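PDB 4HWV: pectate lyase/Amb allergen from Acidovorax citrulli, which probably cleaves pectate, the polygalacturonate of plant cell walls, by calcium-dependent beta-elimination as a secreted polysaccharide lyase of family 1. Local coordinates for residues Asp219-Val231 / Asp271-Val283. Numbering follows the deposited sequence.
Sequences DGRWNSEYDLISV and DFKVQHHDGLVDV. With CA (calcium ion), chain C.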
loop_
_atom_site.group_PDB
_atom_site.type_symbol
_atom_site.label_atom_id
_atom_site.label_comp_id
_atom_site.label_asym_id
_atom_site.label_seq_id
_atom_site.Cartn_x
_atom_site.Cartn_y
_atom_site.Cartn_z
ATOM N N ASP A 219 -27.884 -8.321 -8.079
ATOM C CA ASP A 219 -27.482 -7.082 -8.739
ATOM C C ASP A 219 -26.125 -7.196 -9.405
ATOM O O ASP A 219 -25.778 -6.379 -10.247
ATOM C CB ASP A 219 -27.416 -5.943 -7.727
ATOM C CG ASP A 219 -28.762 -5.583 -7.162
ATOM O OD1 ASP A 219 -29.773 -5.703 -7.883
ATOM O OD2 ASP A 219 -28.790 -5.177 -5.993
ATOM N N GLY A 220 -25.339 -8.193 -9.005
ATOM C CA GLY A 220 -24.018 -8.385 -9.578
ATOM C C GLY A 220 -22.851 -8.015 -8.676
ATOM O O GLY A 220 -22.944 -7.128 -7.816
ATOM N N ARG A 221 -21.735 -8.715 -8.871
ATOM C CA ARG A 221 -20.509 -8.425 -8.134
ATOM C C ARG A 221 -19.323 -8.722 -9.007
ATOM O O ARG A 221 -19.384 -9.589 -9.885
ATOM C CB ARG A 221 -20.370 -9.325 -6.900
ATOM C CG ARG A 221 -21.430 -9.136 -5.832
ATOM C CD ARG A 221 -21.267 -7.805 -5.086
ATOM N NE ARG A 221 -22.168 -7.679 -3.938
ATOM C CZ ARG A 221 -23.399 -7.182 -3.995
ATOM N NH1 ARG A 221 -23.892 -6.757 -5.148
ATOM N NH2 ARG A 221 -24.139 -7.113 -2.886
ATOM N N TRP A 222 -18.222 -8.021 -8.738
ATOM C CA TRP A 222 -16.911 -8.420 -9.257
ATOM C C TRP A 222 -16.296 -9.435 -8.315
ATOM O O TRP A 222 -16.258 -9.202 -7.118
ATOM C CB TRP A 222 -15.979 -7.211 -9.319
ATOM C CG TRP A 222 -16.310 -6.217 -10.418
ATOM C CD1 TRP A 222 -17.055 -5.070 -10.294
ATOM C CD2 TRP A 222 -15.907 -6.286 -11.796
ATOM N NE1 TRP A 222 -17.138 -4.435 -11.511
ATOM C CE2 TRP A 222 -16.458 -5.158 -12.451
ATOM C CE3 TRP A 222 -15.143 -7.192 -12.540
ATOM C CZ2 TRP A 222 -16.220 -4.886 -13.793
ATOM C CZ3 TRP A 222 -14.932 -6.935 -13.885
ATOM C CH2 TRP A 222 -15.477 -5.791 -14.499
ATOM N N ASN A 223 -15.780 -10.529 -8.864
ATOM C CA ASN A 223 -15.145 -11.550 -8.042
ATOM C C ASN A 223 -13.778 -11.899 -8.571
ATOM O O ASN A 223 -13.564 -11.948 -9.793
ATOM C CB ASN A 223 -15.980 -12.827 -7.992
ATOM C CG ASN A 223 -17.332 -12.612 -7.326
ATOM O OD1 ASN A 223 -17.422 -12.261 -6.139
ATOM N ND2 ASN A 223 -18.392 -12.850 -8.068
ATOM N N SER A 224 -12.876 -12.199 -7.634
ATOM C CA SER A 224 -11.514 -12.619 -7.929
ATOM C C SER A 224 -11.240 -13.993 -7.343
ATOM O O SER A 224 -12.019 -14.517 -6.537
ATOM C CB SER A 224 -10.525 -11.583 -7.404
ATOM O OG SER A 224 -10.477 -10.459 -8.268
ATOM N N GLU A 225 -10.129 -14.581 -7.758
ATOM C CA GLU A 225 -9.909 -16.007 -7.569
ATOM C C GLU A 225 -8.793 -16.407 -6.607
ATOM O O GLU A 225 -8.686 -17.592 -6.275
ATOM C CB GLU A 225 -9.626 -16.642 -8.935
ATOM C CG GLU A 225 -10.811 -16.581 -9.888
ATOM C CD GLU A 225 -11.968 -17.418 -9.404
ATOM O OE1 GLU A 225 -11.700 -18.578 -9.040
ATOM O OE2 GLU A 225 -13.133 -16.921 -9.394
ATOM N N TYR A 226 -7.953 -15.470 -6.173
ATOM C CA TYR A 226 -6.734 -15.874 -5.451
ATOM C C TYR A 226 -6.760 -15.539 -3.979
ATOM O O TYR A 226 -7.020 -14.387 -3.589
ATOM C CB TYR A 226 -5.465 -15.302 -6.121
ATOM C CG TYR A 226 -5.495 -15.503 -7.606
ATOM C CD1 TYR A 226 -5.721 -16.756 -8.147
ATOM C CD2 TYR A 226 -5.372 -14.434 -8.473
ATOM C CE1 TYR A 226 -5.815 -16.952 -9.508
ATOM C CE2 TYR A 226 -5.474 -14.599 -9.834
ATOM C CZ TYR A 226 -5.687 -15.862 -10.360
ATOM O OH TYR A 226 -5.824 -16.046 -11.714
ATOM N N ASP A 227 -6.521 -16.564 -3.164
ATOM C CA ASP A 227 -6.305 -16.402 -1.726
ATOM C C ASP A 227 -4.811 -16.349 -1.474
ATOM O O ASP A 227 -4.029 -16.709 -2.338
ATOM C CB ASP A 227 -6.807 -17.646 -0.988
ATOM C CG ASP A 227 -8.256 -17.968 -1.283
ATOM O OD1 ASP A 227 -9.052 -17.034 -1.510
ATOM O OD2 ASP A 227 -8.606 -19.171 -1.269
ATOM N N LEU A 228 -4.383 -15.935 -0.287
ATOM C CA LEU A 228 -2.974 -16.118 0.045
ATOM C C LEU A 228 -2.679 -17.602 0.314
ATOM O O LEU A 228 -1.628 -18.107 -0.094
ATOM C CB LEU A 228 -2.547 -15.208 1.201
ATOM C CG LEU A 228 -2.505 -13.732 0.746
ATOM C CD1 LEU A 228 -2.522 -12.788 1.943
ATOM C CD2 LEU A 228 -1.280 -13.464 -0.130
ATOM N N ILE A 229 -3.599 -18.292 0.996
ATOM C CA ILE A 229 -3.503 -19.741 1.185
ATOM C C ILE A 229 -4.898 -20.334 0.993
ATOM O O ILE A 229 -5.880 -19.837 1.582
ATOM C CB ILE A 229 -2.987 -20.122 2.598
ATOM C CG1 ILE A 229 -1.620 -19.474 2.898
ATOM C CG2 ILE A 229 -2.894 -21.645 2.730
ATOM C CD1 ILE A 229 -1.149 -19.706 4.331
ATOM N N SER A 230 -4.987 -21.370 0.159
ATOM C CA SER A 230 -6.231 -22.119 -0.029
ATOM C C SER A 230 -6.027 -23.516 0.523
ATOM O O SER A 230 -5.017 -24.173 0.204
ATOM C CB SER A 230 -6.578 -22.228 -1.513
ATOM O OG SER A 230 -6.720 -20.950 -2.122
ATOM N N VAL A 231 -6.975 -23.975 1.341
ATOM C CA VAL A 231 -6.891 -25.289 1.953
ATOM C C VAL A 231 -8.134 -26.098 1.563
ATOM O O VAL A 231 -9.108 -26.146 2.309
ATOM C CB VAL A 231 -6.744 -25.202 3.483
ATOM C CG1 VAL A 231 -6.352 -26.563 4.050
ATOM C CG2 VAL A 231 -5.708 -24.135 3.861
ATOM N N ASP A 271 -20.907 -1.647 -3.336
ATOM C CA ASP A 271 -21.209 -3.064 -3.598
ATOM C C ASP A 271 -20.518 -3.504 -4.897
ATOM O O ASP A 271 -20.209 -4.679 -5.084
ATOM C CB ASP A 271 -22.725 -3.311 -3.797
ATOM C CG ASP A 271 -23.528 -3.332 -2.503
ATOM O OD1 ASP A 271 -22.938 -3.453 -1.415
ATOM O OD2 ASP A 271 -24.785 -3.260 -2.597
ATOM N N PHE A 272 -20.298 -2.551 -5.796
ATOM C CA PHE A 272 -19.879 -2.842 -7.158
ATOM C C PHE A 272 -18.417 -2.476 -7.410
ATOM O O PHE A 272 -17.986 -2.360 -8.557
ATOM C CB PHE A 272 -20.859 -2.163 -8.129
ATOM C CG PHE A 272 -22.294 -2.442 -7.765
ATOM C CD1 PHE A 272 -22.788 -3.733 -7.834
ATOM C CD2 PHE A 272 -23.133 -1.432 -7.301
ATOM C CE1 PHE A 272 -24.092 -4.015 -7.469
ATOM C CE2 PHE A 272 -24.437 -1.715 -6.943
ATOM C CZ PHE A 272 -24.914 -3.019 -7.017
ATOM N N LYS A 273 -17.643 -2.346 -6.326
ATOM C CA LYS A 273 -16.206 -2.110 -6.452
ATOM C C LYS A 273 -15.564 -3.243 -7.259
ATOM O O LYS A 273 -16.061 -4.387 -7.269
ATOM C CB LYS A 273 -15.537 -2.030 -5.076
ATOM C CG LYS A 273 -15.538 -3.349 -4.304
ATOM C CD LYS A 273 -14.884 -3.221 -2.936
ATOM C CE LYS A 273 -15.810 -2.469 -1.992
ATOM N NZ LYS A 273 -15.146 -2.124 -0.731
ATOM N N VAL A 274 -14.463 -2.933 -7.939
ATOM C CA VAL A 274 -13.758 -3.959 -8.673
ATOM C C VAL A 274 -12.829 -4.662 -7.691
ATOM O O VAL A 274 -11.715 -4.221 -7.415
ATOM C CB VAL A 274 -12.982 -3.373 -9.857
ATOM C CG1 VAL A 274 -12.297 -4.474 -10.643
ATOM C CG2 VAL A 274 -13.909 -2.583 -10.806
ATOM N N GLN A 275 -13.324 -5.777 -7.173
ATOM C CA GLN A 275 -12.649 -6.550 -6.136
ATOM C C GLN A 275 -11.568 -7.430 -6.749
ATOM O O GLN A 275 -11.876 -8.355 -7.500
ATOM C CB GLN A 275 -13.695 -7.404 -5.409
ATOM C CG GLN A 275 -13.149 -8.313 -4.316
ATOM C CD GLN A 275 -12.324 -7.553 -3.293
ATOM O OE1 GLN A 275 -11.095 -7.448 -3.413
ATOM N NE2 GLN A 275 -12.995 -7.008 -2.275
ATOM N N HIS A 276 -10.314 -7.107 -6.437
ATOM C CA HIS A 276 -9.168 -7.838 -6.946
ATOM C C HIS A 276 -8.648 -8.911 -5.983
ATOM O O HIS A 276 -7.692 -9.627 -6.311
ATOM C CB HIS A 276 -8.030 -6.859 -7.248
ATOM C CG HIS A 276 -8.310 -5.941 -8.402
ATOM N ND1 HIS A 276 -8.080 -6.293 -9.717
ATOM C CD2 HIS A 276 -8.763 -4.664 -8.431
ATOM C CE1 HIS A 276 -8.407 -5.281 -10.505
ATOM N NE2 HIS A 276 -8.826 -4.283 -9.748
ATOM N N HIS A 277 -9.257 -9.018 -4.803
ATOM C CA HIS A 277 -8.826 -9.995 -3.813
ATOM C C HIS A 277 -9.910 -11.023 -3.560
ATOM O O HIS A 277 -11.076 -10.817 -3.930
ATOM C CB HIS A 277 -8.475 -9.309 -2.501
ATOM C CG HIS A 277 -7.347 -8.345 -2.635
ATOM N ND1 HIS A 277 -7.511 -6.981 -2.502
ATOM C CD2 HIS A 277 -6.039 -8.544 -2.927
ATOM C CE1 HIS A 277 -6.340 -6.388 -2.674
ATOM N NE2 HIS A 277 -5.436 -7.311 -2.944
ATOM N N ASP A 278 -9.533 -12.117 -2.921
ATOM C CA ASP A 278 -10.507 -13.108 -2.509
ATOM C C ASP A 278 -10.277 -13.314 -1.011
ATOM O O ASP A 278 -10.438 -12.369 -0.241
ATOM C CB ASP A 278 -10.435 -14.408 -3.329
ATOM C CG ASP A 278 -11.693 -15.248 -3.173
ATOM O OD1 ASP A 278 -12.783 -14.653 -3.093
ATOM O OD2 ASP A 278 -11.592 -16.490 -3.137
ATOM N N GLY A 279 -9.892 -14.506 -0.579
ATOM C CA GLY A 279 -9.686 -14.725 0.844
ATOM C C GLY A 279 -8.271 -14.457 1.319
ATOM O O GLY A 279 -7.328 -14.332 0.517
ATOM N N LEU A 280 -8.103 -14.402 2.635
ATOM C CA LEU A 280 -6.746 -14.544 3.195
ATOM C C LEU A 280 -6.387 -16.032 3.266
ATOM O O LEU A 280 -5.466 -16.482 2.585
ATOM C CB LEU A 280 -6.638 -13.886 4.578
ATOM C CG LEU A 280 -6.810 -12.358 4.571
ATOM C CD1 LEU A 280 -6.804 -11.790 5.985
ATOM C CD2 LEU A 280 -5.745 -11.673 3.703
ATOM N N VAL A 281 -7.132 -16.780 4.075
ATOM C CA VAL A 281 -7.000 -18.234 4.145
ATOM C C VAL A 281 -8.406 -18.818 4.098
ATOM O O VAL A 281 -9.207 -18.585 5.005
ATOM C CB VAL A 281 -6.275 -18.731 5.418
ATOM C CG1 VAL A 281 -6.121 -20.253 5.343
ATOM C CG2 VAL A 281 -4.914 -18.044 5.584
ATOM N N ASP A 282 -8.700 -19.561 3.032
ATOM C CA ASP A 282 -9.998 -20.213 2.880
ATOM C C ASP A 282 -9.807 -21.707 3.065
ATOM O O ASP A 282 -8.845 -22.282 2.545
ATOM C CB ASP A 282 -10.609 -19.934 1.504
ATOM C CG ASP A 282 -11.139 -18.516 1.363
ATOM O OD1 ASP A 282 -11.224 -17.760 2.357
ATOM O OD2 ASP A 282 -11.480 -18.155 0.215
ATOM N N VAL A 283 -10.723 -22.333 3.791
ATOM C CA VAL A 283 -10.678 -23.777 4.033
ATOM C C VAL A 283 -11.990 -24.326 3.520
ATOM O O VAL A 283 -13.050 -23.983 4.036
ATOM C CB VAL A 283 -10.509 -24.109 5.543
ATOM C CG1 VAL A 283 -10.372 -25.608 5.739
ATOM C CG2 VAL A 283 -9.316 -23.353 6.137
HETATM CA CA CA C . -10.753 -18.391 -1.883
HETATM O O HOH W 1 -26.324 -5.430 -4.423
HETATM O O HOH W 2 -17.951 -1.717 -11.251
HETATM O O HOH W 3 -18.291 -5.937 -6.663
HETATM O O HOH W 4 -13.365 -12.114 -4.752
HETATM O O HOH W 5 -10.066 -19.008 -4.363
HETATM O O HOH W 6 -7.644 -12.593 -5.795
HETATM O O HOH W 7 -6.833 -12.389 -1.584
HETATM O O HOH W 8 -13.128 -19.176 -2.775
HETATM O O HOH W 9 -11.311 -21.011 -1.815
#
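D227 and D282 meet at a calcium ion, their carboxylate planes 70° apart. D227 grips the metal with both oxygens, OD1 at 2.2 Å, while D282 and D278 each give OD2. The ion lets three acidic groups crowd together, and three waters complete its shell. D227 OD1 also accepts a hydrogen bond from G279 N (2.8 Å), which helps the bidentate binding set the turn of the carboxylate; G279, with no side chain, sits close against D227 and D282. D282 OD1 in turn is held by the backbone of L305. Beyond the metal, I229-V231 and V281-V283 pair in parallel register as successive rungs of the right-handed beta-helix of family 1 pectate lyases, with I229 N bonded to L280 O at 3.0 Å. S230 and D282 face the metal side, whereas I229, V231, V281 and V283 pack their branched chains on the opposite face. In the buried middle S224 OG donates to Q275 O at 2.6 Å, in the carbonyl plane, a short reach suited to serine. V274 CG2 lies over the five-membered ring of W222, a CH-pi contact 3.9 Å from the centroid, while one water links W222 NE1 to F272 O. The D219/D271 end is looser and wetter: the R221 guanidinium, held in plane by NH1 to G220 O, stacks 19° from the D271 carboxylate, attracted by charge alone (NH2 to OD2 3.9 Å), and a water joins D219, R221 and D271.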